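Local coordinates for excretory-secretory protein 2 (Ancylostoma ceylanicum, PDB 3NSW) that is of unknown biochemical function but, as a hookworm excretory-secretory protein with a netrin-like fold, may modulate the host immune response, at residues Leu62-Cys66 against Gly67-Leu71; Leu79-Lys82 against Ser83-Asp87. One frame throughout, in Å; residues are numbered along the deposited sequence. Where two conformers were deposited one is given.

Interaction 1: residues Leu62-Cys66 against Gly67-Leu71; sequences LRDDC and GNIQL
Asp-64 and Gly-67 meet through a carboxylate-to-backbone bond: Gly-67 N donates to Asp-64 OD1 over 2.9 Å, nearly straight at 165°, reaching the oxygen on its syn side but 31° out of the carboxylate plane. Cys-66 N also bonds OD1, from farther above the same face, so two amides grip one oxygen and limit rotation of the carboxylate. Extending CG of Asp-64 anti to its own N (chi1 178°) carries the group across the bend to meet them. Next along the chain, Asn-68 is linked through water: one molecule accepts from Asn-68 N at 3.1 Å and donates to Asp-64 OD1. Ile-69 approaches the other carboxylate oxygen, its CG1 lying 3.5 Å from Asp-64 OD2, while a second water donates to Asp-64 OD2 and, at 2.7 Å, to Ile-69 O. The buried carboxylate thus has partners at both oxygens. Ile-69 CD1 then comes 4.3 Å from Leu-62 CD2, and Leu-71 CD1 lies 4.2 Å from the same methyl, so the three side chains form a small apolar cluster next to the polar bend. Met-10 of strand 9-10 touches both Ile-69 and Leu-71. The bond from Cys-66 N to OD1 of the residue two places earlier defines an Asx turn, here redirecting the chain after strand 59-63 of the netrin-like fold, where the Cys-7–Cys-66 disulfide joins it to the N-terminal segment.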
loop_
_atom_site.group_PDB
_atom_site.type_symbol
_atom_site.label_atom_id
_atom_site.label_comp_id
_atom_site.label_asym_id
_atom_site.label_seq_id
_atom_site.Cartn_x
_atom_site.Cartn_y
_atom_site.Cartn_z
ATOM N N LEU A 62 5.022 -2.930 -6.974
ATOM C CA LEU A 62 5.558 -2.938 -5.617
ATOM C C LEU A 62 6.664 -3.977 -5.526
ATOM O O LEU A 62 6.407 -5.175 -5.619
ATOM C CB LEU A 62 4.439 -3.266 -4.612
ATOM C CG LEU A 62 4.858 -3.395 -3.141
ATOM C CD1 LEU A 62 5.349 -2.048 -2.606
ATOM C CD2 LEU A 62 3.679 -3.930 -2.312
ATOM N N ARG A 63 7.902 -3.519 -5.344
ATOM C CA ARG A 63 9.041 -4.422 -5.218
ATOM C C ARG A 63 9.129 -5.024 -3.813
ATOM O O ARG A 63 8.868 -4.338 -2.825
ATOM C CB ARG A 63 10.321 -3.659 -5.562
ATOM C CG ARG A 63 11.582 -4.489 -5.479
ATOM C CD ARG A 63 12.725 -3.782 -6.178
ATOM N NE ARG A 63 13.995 -4.206 -5.610
ATOM C CZ ARG A 63 15.187 -3.754 -5.981
ATOM N NH1 ARG A 63 15.303 -2.843 -6.938
ATOM N NH2 ARG A 63 16.265 -4.195 -5.365
ATOM N N ASP A 64 9.497 -6.304 -3.728
ATOM C CA ASP A 64 9.709 -6.976 -2.436
ATOM C C ASP A 64 11.010 -7.766 -2.466
ATOM O O ASP A 64 11.105 -8.793 -3.144
ATOM C CB ASP A 64 8.524 -7.892 -2.060
ATOM C CG ASP A 64 8.744 -8.651 -0.737
ATOM O OD1 ASP A 64 9.622 -8.269 0.064
ATOM O OD2 ASP A 64 8.027 -9.643 -0.488
ATOM N N ASP A 65 11.995 -7.279 -1.716
ATOM C CA ASP A 65 13.322 -7.894 -1.643
ATOM C C ASP A 65 13.461 -8.914 -0.505
ATOM O O ASP A 65 14.493 -9.582 -0.393
ATOM C CB ASP A 65 14.371 -6.798 -1.434
ATOM C CG ASP A 65 14.763 -6.095 -2.724
ATOM O OD1 ASP A 65 14.225 -6.422 -3.803
ATOM O OD2 ASP A 65 15.620 -5.196 -2.652
ATOM N N CYS A 66 12.436 -9.014 0.345
ATOM C CA CYS A 66 12.510 -9.845 1.554
ATOM C C CYS A 66 11.610 -11.068 1.488
ATOM O O CYS A 66 12.070 -12.191 1.692
ATOM C CB CYS A 66 12.172 -9.035 2.817
ATOM S SG CYS A 66 13.471 -7.948 3.422
ATOM N N GLY A 67 10.327 -10.847 1.212
ATOM C CA GLY A 67 9.333 -11.921 1.237
ATOM C C GLY A 67 8.638 -12.034 2.579
ATOM O O GLY A 67 8.175 -13.109 2.952
ATOM N N ASN A 68 8.575 -10.926 3.318
ATOM C CA ASN A 68 7.796 -10.879 4.552
ATOM C C ASN A 68 6.315 -10.602 4.275
ATOM O O ASN A 68 5.507 -10.450 5.200
ATOM C CB ASN A 68 8.380 -9.861 5.537
ATOM C CG ASN A 68 9.744 -10.272 6.059
ATOM O OD1 ASN A 68 10.085 -11.456 6.084
ATOM N ND2 ASN A 68 10.531 -9.293 6.483
ATOM N N ILE A 69 5.974 -10.531 2.991
ATOM C CA ILE A 69 4.577 -10.514 2.551
ATOM C C ILE A 69 4.376 -11.596 1.492
ATOM O O ILE A 69 5.320 -11.970 0.792
ATOM C CB ILE A 69 4.129 -9.134 1.994
ATOM C CG1 ILE A 69 4.915 -8.760 0.730
ATOM C CG2 ILE A 69 4.209 -8.039 3.078
ATOM C CD1 ILE A 69 4.412 -7.489 0.030
ATOM N N GLN A 70 3.153 -12.104 1.389
ATOM C CA GLN A 70 2.818 -13.065 0.348
ATOM C C GLN A 70 1.462 -12.660 -0.194
ATOM O O GLN A 70 0.448 -13.260 0.142
ATOM C CB GLN A 70 2.763 -14.490 0.912
ATOM C CG GLN A 70 2.853 -15.589 -0.148
ATOM C CD GLN A 70 4.267 -15.807 -0.657
ATOM O OE1 GLN A 70 5.121 -16.340 0.054
ATOM N NE2 GLN A 70 4.519 -15.406 -1.899
ATOM N N LEU A 71 1.441 -11.604 -1.000
ATOM C CA LEU A 71 0.165 -11.064 -1.478
ATOM C C LEU A 71 -0.456 -12.030 -2.473
ATOM O O LEU A 71 0.256 -12.769 -3.166
ATOM C CB LEU A 71 0.351 -9.680 -2.097
ATOM C CG LEU A 71 1.103 -8.663 -1.246
ATOM C CD1 LEU A 71 1.109 -7.286 -1.915
ATOM C CD2 LEU A 71 0.507 -8.580 0.154
HETATM O O HOH W 1 8.823 -7.823 3.094
HETATM O O HOH W 2 6.405 -11.430 -1.623
#

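Interaction 2: residues Leu79-Lys82 against Ser83-Asp87; sequences LGCK and SGNQD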
loop_
_atom_site.group_PDB
_atom_site.type_symbol
_atom_site.label_atom_id
_atom_site.label_comp_id
_atom_site.label_asym_id
_atom_site.label_seq_id
_atom_site.Cartn_x
_atom_site.Cartn_y
_atom_site.Cartn_z
ATOM N N LEU A 79 -2.476 0.202 0.732
ATOM C CA LEU A 79 -1.027 0.210 0.578
ATOM C C LEU A 79 -0.531 1.591 0.937
ATOM O O LEU A 79 -0.898 2.559 0.270
ATOM C CB LEU A 79 -0.665 -0.093 -0.882
ATOM C CG LEU A 79 0.828 -0.002 -1.247
ATOM C CD1 LEU A 79 1.645 -1.101 -0.525
ATOM C CD2 LEU A 79 1.031 -0.062 -2.763
ATOM N N GLY A 80 0.283 1.685 1.994
ATOM C CA GLY A 80 0.823 2.980 2.433
ATOM C C GLY A 80 2.292 3.001 2.084
ATOM O O GLY A 80 3.010 2.099 2.482
ATOM N N CYS A 81 2.748 3.993 1.326
ATOM C CA CYS A 81 4.154 3.975 0.878
ATOM C C CYS A 81 4.849 5.327 0.973
ATOM O O CYS A 81 4.231 6.353 0.766
ATOM C CB CYS A 81 4.280 3.459 -0.562
ATOM S SG CYS A 81 3.969 1.674 -0.827
ATOM N N LYS A 82 6.150 5.319 1.274
ATOM C CA LYS A 82 6.964 6.516 1.027
ATOM C C LYS A 82 7.223 6.596 -0.479
ATOM O O LYS A 82 7.022 5.616 -1.199
ATOM C CB LYS A 82 8.286 6.469 1.813
ATOM C CG LYS A 82 8.079 6.433 3.303
ATOM C CD LYS A 82 9.420 6.406 4.040
ATOM C CE LYS A 82 9.221 6.596 5.529
ATOM N NZ LYS A 82 8.518 5.459 6.162
ATOM N N SER A 83 7.669 7.752 -0.953
ATOM C CA SER A 83 7.925 7.952 -2.387
ATOM C C SER A 83 8.780 6.840 -3.001
ATOM O O SER A 83 9.714 6.351 -2.369
ATOM C CB SER A 83 8.559 9.327 -2.623
ATOM O OG SER A 83 7.668 10.350 -2.212
ATOM N N GLY A 84 8.434 6.426 -4.218
ATOM C CA GLY A 84 9.105 5.311 -4.886
ATOM C C GLY A 84 8.626 3.943 -4.439
ATOM O O GLY A 84 9.245 2.918 -4.768
ATOM N N ASN A 85 7.512 3.922 -3.701
ATOM C CA ASN A 85 6.933 2.680 -3.174
ATOM C C ASN A 85 7.943 1.922 -2.329
ATOM O O ASN A 85 8.207 0.727 -2.545
ATOM C CB ASN A 85 6.366 1.802 -4.294
ATOM C CG ASN A 85 4.984 2.255 -4.742
ATOM O OD1 ASN A 85 4.464 3.267 -4.267
ATOM N ND2 ASN A 85 4.390 1.509 -5.660
ATOM N N GLN A 86 8.469 2.644 -1.352
ATOM C CA GLN A 86 9.383 2.041 -0.402
ATOM C C GLN A 86 8.875 2.230 1.023
ATOM O O GLN A 86 7.962 3.037 1.271
ATOM C CB GLN A 86 10.816 2.544 -0.614
ATOM C CG GLN A 86 11.119 3.929 -0.083
ATOM C CD GLN A 86 12.499 4.392 -0.491
ATOM O OE1 GLN A 86 12.765 4.620 -1.672
ATOM N NE2 GLN A 86 13.386 4.534 0.480
ATOM N N ASP A 87 9.431 1.436 1.944
ATOM C CA ASP A 87 8.985 1.382 3.347
ATOM C C ASP A 87 7.467 1.304 3.452
ATOM O O ASP A 87 6.832 2.109 4.157
ATOM C CB ASP A 87 9.497 2.594 4.136
ATOM C CG ASP A 87 10.969 2.497 4.482
ATOM O OD1 ASP A 87 11.495 1.375 4.670
ATOM O OD2 ASP A 87 11.606 3.567 4.584
HETATM O O HOH W 3 6.311 3.538 6.314
#
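Lys-82 and Asp-87 meet chiefly along their aliphatic parts, crossing at a slant. Chi1 (-62°) and an extended chi2 of the lysine place CD 3.6 Å from Asp-87 OD2; the bend at chi4 (67°) directs NZ, which ends 3.6 Å from Asp-87 CB. NZ to Asp-87 OD2 is 4.0 Å, a long salt bridge; the ammonium's stronger partner is Asp-21. A water that donates to Asp-87 O takes a weak bond from Lys-82 NZ. Alongside, the backbones pair: Lys-82 N donates to Gln-86 O at 2.9 Å, the return bond from Gln-86 N to Lys-82 O is weak, and Asn-85 and Gln-86 both face Lys-82 as a G1 beta bulge. Asn-85 has positive phi, and its side chain (chi1 -81°) turns back so that OD1 lies 3.7 Å from Cys-81 CB and 3.8 Å from Cys-81 SG. Its ND2 is bonded to Thr-61 O of strand 59-63 and Tyr-42 OH of strand 37-45. The bulged turn connects sheet neighbours 75-82 and 88-92, with the Cys-81–Cys-88 disulfide beside it; backbone bonds of Cys-81 with Glu-23 and Thr-24 tie the other flank to the start of strand 24-33 and the residue before it.

How the interactions relate
The two contacts are in series along the chain, with centres 13 Å apart, and touch through Leu-62: its CD2 lies 3.9 Å from Leu-79 CD1, and its CD1 4.0 Å from Asn-85 O. Interaction 1 is centred about 12 Å from the centre of the chain and interaction 2 about 7 Å, so the second lies deeper, though neither is fully buried. Interaction 1 leaves one of the two edge strands, 59-63; interaction 2 turns off the inner strand 75-82. Leu-62 and Leu-79 each touch Leu-40 and Cys-88. A buried carboxylate organises the first bend, whereas backbone pairing shapes the second, its charged side chains toward the periphery. Each holds one disulfide cysteine.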